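PDB 4ZRX: F5/8 type C domain protein from Bacteroides ovatus, which is a putative alpha-L-fucosidase, probably hydrolysing alpha-linked L-fucose from glycans, with a C-terminal domain of the F5/8 type C family. Local coordinates for residues 470-482 against 573-585. Numbering follows the deposited sequence.
Sequences EDWNNLPRSGWKQ and AKVNMNEIGVMVI
Asn473, Asn474 and Arg477 bind the C-terminal strand 580-584 through its backbone, a polar loop-to-strand contact along the edge of that strand not paired with 495-503. Two alternate strand residues, Val582 and Val584, carry the asparagine bonds. Val582 N points to Asn473 OD1 (3.0 Å), in the carbonyl plane on a lone pair. Val582 O accepts from Asn474 N (3.0 Å). With CG between backbone N and carbonyl carbon (chi1 71°), the Asn474 amide meets both polar atoms of Val584. OD1 takes Val584 N at 2.8 Å, almost straight (N-H...O 176°), and ND2 gives to Val584 O. The amide thus stands in for the backbone of one residue of a neighbouring strand. Arg477, extended from CG to NE, grips Ile580 O side-on, NE at 3.1 Å and NH2 at 2.8 Å, while NH1 and NH2 converge on Glu470 OE1 in a salt bridge. A leucine in place of Arg477 would probably leave the Glu470 carboxylate without its charge partner and Ile580 O without two donors. Beside it, selenomethionine Met577 packs CG on Trp480 CE3 (3.5 Å); its SE, 85° off the six-membered ring's normal, makes an edge-on Met-aromatic contact. Trp472 CZ3 lies edge-on to Gly581 N (3.7 Å). Such anchoring of the loop leading into strand 481-485, near the domain's start, beside the C-terminal strand fits the beta-sandwich of F5/8 type C (discoidin) domains, whose chain ends lie close together.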
loop_
_atom_site.group_PDB
_atom_site.type_symbol
_atom_site.label_atom_id
_atom_site.label_comp_id
_atom_site.label_asym_id
_atom_site.label_seq_id
_atom_site.Cartn_x
_atom_site.Cartn_y
_atom_site.Cartn_z
ATOM N N GLU A 470 -0.414 22.715 -9.657
ATOM C CA GLU A 470 -1.556 23.621 -9.473
ATOM C C GLU A 470 -1.675 24.465 -10.711
ATOM O O GLU A 470 -0.731 25.157 -11.057
ATOM C CB GLU A 470 -1.283 24.531 -8.273
ATOM C CG GLU A 470 -1.223 23.739 -6.965
ATOM C CD GLU A 470 -0.572 24.457 -5.792
ATOM O OE1 GLU A 470 0.255 25.420 -5.975
ATOM O OE2 GLU A 470 -0.891 24.015 -4.662
ATOM N N ASP A 471 -2.834 24.430 -11.349
ATOM C CA ASP A 471 -3.034 25.128 -12.609
ATOM C C ASP A 471 -3.128 26.640 -12.415
ATOM O O ASP A 471 -3.012 27.365 -13.383
ATOM C CB ASP A 471 -4.270 24.586 -13.334
ATOM C CG ASP A 471 -4.106 23.119 -13.748
ATOM O OD1 ASP A 471 -2.938 22.601 -13.839
ATOM O OD2 ASP A 471 -5.164 22.480 -13.975
ATOM N N TRP A 472 -3.271 27.082 -11.163
ATOM C CA TRP A 472 -3.376 28.504 -10.782
ATOM C C TRP A 472 -2.048 29.130 -10.276
ATOM O O TRP A 472 -2.014 30.342 -9.895
ATOM C CB TRP A 472 -4.481 28.668 -9.718
ATOM C CG TRP A 472 -4.474 27.625 -8.633
ATOM C CD1 TRP A 472 -5.179 26.462 -8.627
ATOM C CD2 TRP A 472 -3.731 27.655 -7.398
ATOM N NE1 TRP A 472 -4.901 25.741 -7.485
ATOM C CE2 TRP A 472 -4.032 26.458 -6.703
ATOM C CE3 TRP A 472 -2.836 28.570 -6.823
ATOM C CZ2 TRP A 472 -3.488 26.155 -5.456
ATOM C CZ3 TRP A 472 -2.290 28.282 -5.572
ATOM C CH2 TRP A 472 -2.607 27.056 -4.902
ATOM N N ASN A 473 -0.953 28.356 -10.297
ATOM C CA ASN A 473 0.376 28.886 -9.955
ATOM C C ASN A 473 1.366 28.329 -10.942
ATOM O O ASN A 473 1.524 27.092 -11.023
ATOM C CB ASN A 473 0.796 28.494 -8.543
ATOM C CG ASN A 473 2.164 29.084 -8.146
ATOM O OD1 ASN A 473 2.347 30.302 -8.166
ATOM N ND2 ASN A 473 3.109 28.236 -7.773
ATOM N N ASN A 474 2.030 29.201 -11.699
ATOM C CA ASN A 474 3.019 28.744 -12.674
ATOM C C ASN A 474 4.432 29.251 -12.384
ATOM O O ASN A 474 5.306 29.144 -13.230
ATOM C CB ASN A 474 2.584 29.112 -14.096
ATOM C CG ASN A 474 2.672 30.604 -14.360
ATOM O OD1 ASN A 474 2.863 31.409 -13.415
ATOM N ND2 ASN A 474 2.532 30.985 -15.624
ATOM N N LEU A 475 4.651 29.775 -11.180
ATOM C CA LEU A 475 5.992 30.165 -10.717
ATOM C C LEU A 475 6.322 29.286 -9.501
ATOM O O LEU A 475 5.772 29.516 -8.406
ATOM C CB LEU A 475 6.047 31.657 -10.340
ATOM C CG LEU A 475 7.470 32.207 -10.114
ATOM C CD1 LEU A 475 8.303 32.137 -11.391
ATOM C CD2 LEU A 475 7.393 33.649 -9.641
ATOM N N PRO A 476 7.199 28.267 -9.697
ATOM C CA PRO A 476 7.387 27.313 -8.585
ATOM C C PRO A 476 7.843 28.040 -7.314
ATOM O O PRO A 476 8.672 28.966 -7.385
ATOM C CB PRO A 476 8.475 26.343 -9.100
ATOM C CG PRO A 476 8.441 26.456 -10.605
ATOM C CD PRO A 476 7.925 27.858 -10.925
ATOM N N ARG A 477 7.278 27.642 -6.176
ATOM C CA ARG A 477 7.573 28.322 -4.907
ATOM C C ARG A 477 8.993 28.065 -4.405
ATOM O O ARG A 477 9.471 28.802 -3.532
ATOM C CB ARG A 477 6.588 27.914 -3.811
ATOM C CG ARG A 477 5.156 28.185 -4.183
ATOM C CD ARG A 477 4.229 28.097 -3.012
ATOM N NE ARG A 477 2.861 28.298 -3.479
ATOM C CZ ARG A 477 2.111 27.391 -4.126
ATOM N NH1 ARG A 477 2.586 26.152 -4.390
ATOM N NH2 ARG A 477 0.867 27.722 -4.514
ATOM N N SER A 478 9.658 27.029 -4.949
ATOM C CA SER A 478 11.077 26.781 -4.676
ATOM C C SER A 478 11.991 28.005 -4.910
ATOM O O SER A 478 13.053 28.103 -4.314
ATOM C CB SER A 478 11.589 25.626 -5.528
ATOM O OG SER A 478 11.688 26.016 -6.894
ATOM N N GLY A 479 11.603 28.892 -5.814
ATOM C CA GLY A 479 12.305 30.150 -6.021
ATOM C C GLY A 479 11.853 31.285 -5.101
ATOM O O GLY A 479 12.476 32.344 -5.117
ATOM N N TRP A 480 10.766 31.108 -4.332
ATOM C CA TRP A 480 10.238 32.202 -3.474
ATOM C C TRP A 480 10.924 32.213 -2.143
ATOM O O TRP A 480 11.453 31.204 -1.724
ATOM C CB TRP A 480 8.726 32.100 -3.180
ATOM C CG TRP A 480 7.808 31.987 -4.356
ATOM C CD1 TRP A 480 8.150 31.854 -5.681
ATOM C CD2 TRP A 480 6.395 31.866 -4.297
ATOM N NE1 TRP A 480 7.006 31.705 -6.451
ATOM C CE2 TRP A 480 5.922 31.683 -5.615
ATOM C CE3 TRP A 480 5.477 31.890 -3.257
ATOM C CZ2 TRP A 480 4.562 31.542 -5.912
ATOM C CZ3 TRP A 480 4.111 31.757 -3.559
ATOM C CH2 TRP A 480 3.682 31.591 -4.866
ATOM N N LYS A 481 10.885 33.359 -1.469
ATOM C CA LYS A 481 11.290 33.473 -0.072
ATOM C C LYS A 481 10.283 34.312 0.692
ATOM O O LYS A 481 9.916 35.389 0.244
ATOM C CB LYS A 481 12.695 34.108 0.035
ATOM C CG LYS A 481 13.789 33.141 -0.366
ATOM C CD LYS A 481 15.114 33.805 -0.697
ATOM C CE LYS A 481 16.072 32.747 -1.298
ATOM N NZ LYS A 481 17.506 33.216 -1.309
ATOM N N GLN A 482 9.860 33.842 1.855
ATOM C CA GLN A 482 8.955 34.606 2.707
ATOM C C GLN A 482 9.709 35.711 3.401
ATOM O O GLN A 482 10.649 35.444 4.119
ATOM C CB GLN A 482 8.310 33.724 3.767
ATOM C CG GLN A 482 7.388 34.491 4.728
ATOM C CD GLN A 482 6.470 33.589 5.483
ATOM O OE1 GLN A 482 6.359 33.668 6.707
ATOM N NE2 GLN A 482 5.794 32.712 4.757
ATOM N N ALA A 573 -6.301 37.857 9.324
ATOM C CA ALA A 573 -6.202 36.520 8.733
ATOM C C ALA A 573 -4.796 35.973 8.846
ATOM O O ALA A 573 -3.837 36.728 8.986
ATOM C CB ALA A 573 -6.638 36.535 7.257
ATOM N N LYS A 574 -4.694 34.653 8.808
ATOM C CA LYS A 574 -3.429 33.981 8.666
ATOM C C LYS A 574 -3.395 33.284 7.327
ATOM O O LYS A 574 -4.231 32.378 7.032
ATOM C CB LYS A 574 -3.239 32.919 9.750
ATOM C CG LYS A 574 -3.061 33.502 11.153
ATOM C CD LYS A 574 -2.812 32.375 12.159
ATOM C CE LYS A 574 -2.259 32.884 13.478
ATOM N NZ LYS A 574 -3.259 33.698 14.212
ATOM N N VAL A 575 -2.375 33.629 6.567
ATOM C CA VAL A 575 -2.173 33.070 5.242
ATOM C C VAL A 575 -0.751 32.517 5.159
ATOM O O VAL A 575 0.176 33.162 5.620
ATOM C CB VAL A 575 -2.444 34.188 4.177
ATOM C CG1 VAL A 575 -2.349 33.639 2.753
ATOM C CG2 VAL A 575 -3.845 34.731 4.376
ATOM N N ASN A 576 -0.599 31.333 4.592
ATOM C CA ASN A 576 0.697 30.682 4.373
ATOM C C ASN A 576 1.112 30.935 2.931
ATOM O O ASN A 576 0.272 31.030 2.036
ATOM C CB ASN A 576 0.569 29.148 4.594
ATOM C CG ASN A 576 1.950 28.399 4.698
ATOM O OD1 ASN A 576 2.580 27.988 3.689
ATOM N ND2 ASN A 576 2.379 28.156 5.940
HETATM N N MSE A 577 2.407 30.992 2.692
HETATM C CA MSE A 577 2.902 31.100 1.338
HETATM C C MSE A 577 2.372 30.001 0.351
HETATM O O MSE A 577 2.201 30.254 -0.859
HETATM C CB MSE A 577 4.421 31.053 1.395
HETATM C CG MSE A 577 5.053 31.553 0.164
HETATM SE SE MSE A 577 6.960 31.886 0.487
HETATM C CE MSE A 577 7.625 30.079 0.232
ATOM N N ASN A 578 2.174 28.780 0.862
ATOM C CA ASN A 578 1.633 27.672 0.059
ATOM C C ASN A 578 0.162 27.857 -0.338
ATOM O O ASN A 578 -0.316 27.108 -1.198
ATOM C CB ASN A 578 1.813 26.303 0.777
ATOM C CG ASN A 578 3.223 25.696 0.591
ATOM O OD1 ASN A 578 3.955 26.011 -0.354
ATOM N ND2 ASN A 578 3.598 24.796 1.501
ATOM N N GLU A 579 -0.535 28.841 0.268
ATOM C CA GLU A 579 -1.916 29.182 -0.100
ATOM C C GLU A 579 -1.993 30.299 -1.154
ATOM O O GLU A 579 -3.096 30.754 -1.452
ATOM C CB GLU A 579 -2.674 29.654 1.143
ATOM C CG GLU A 579 -2.703 28.535 2.241
ATOM C CD GLU A 579 -3.445 28.975 3.484
ATOM O OE1 GLU A 579 -3.075 29.993 4.083
ATOM O OE2 GLU A 579 -4.410 28.277 3.881
ATOM N N ILE A 580 -0.846 30.808 -1.602
ATOM C CA ILE A 580 -0.819 31.837 -2.593
ATOM C C ILE A 580 -0.273 31.251 -3.876
ATOM O O ILE A 580 0.683 30.463 -3.837
ATOM C CB ILE A 580 0.082 32.995 -2.109
ATOM C CG1 ILE A 580 -0.511 33.635 -0.847
ATOM C CG2 ILE A 580 0.294 33.986 -3.221
ATOM C CD1 ILE A 580 -1.865 34.264 -1.041
ATOM N N GLY A 581 -0.873 31.626 -5.008
ATOM C CA GLY A 581 -0.306 31.350 -6.338
ATOM C C GLY A 581 -0.292 32.635 -7.154
ATOM O O GLY A 581 -0.960 33.625 -6.824
ATOM N N VAL A 582 0.475 32.600 -8.234
ATOM C CA VAL A 582 0.485 33.653 -9.212
ATOM C C VAL A 582 0.587 33.048 -10.622
ATOM O O VAL A 582 1.139 31.933 -10.792
ATOM C CB VAL A 582 1.676 34.649 -8.955
ATOM C CG1 VAL A 582 1.582 35.288 -7.569
ATOM C CG2 VAL A 582 3.075 33.976 -9.135
HETATM N N MSE A 583 0.126 33.818 -11.616
HETATM C CA MSE A 583 0.284 33.472 -13.001
HETATM C C MSE A 583 1.144 34.518 -13.649
HETATM O O MSE A 583 0.782 35.704 -13.693
HETATM C CB MSE A 583 -1.052 33.347 -13.723
HETATM C CG MSE A 583 -1.896 32.186 -13.201
HETATM SE SE MSE A 583 -1.097 30.397 -13.585
HETATM C CE MSE A 583 -1.307 30.404 -15.544
ATOM N N VAL A 584 2.310 34.058 -14.084
ATOM C CA VAL A 584 3.271 34.847 -14.850
ATOM C C VAL A 584 2.911 34.733 -16.342
ATOM O O VAL A 584 2.565 33.649 -16.834
ATOM C CB VAL A 584 4.703 34.307 -14.595
ATOM C CG1 VAL A 584 5.752 34.942 -15.541
ATOM C CG2 VAL A 584 5.075 34.532 -13.146
ATOM N N ILE A 585 3.051 35.836 -17.061
ATOM C CA ILE A 585 2.757 35.871 -18.483
ATOM C C ILE A 585 4.013 35.467 -19.242
ATOM O O ILE A 585 5.008 36.179 -19.156
ATOM C CB ILE A 585 2.285 37.285 -18.882
ATOM C CG1 ILE A 585 1.018 37.612 -18.073
ATOM C CG2 ILE A 585 2.044 37.382 -20.412
ATOM C CD1 ILE A 585 0.485 39.010 -18.252
HETATM O O HOH W 1 0.146 24.777 -2.378
HETATM O O HOH W 2 3.968 30.877 5.107
#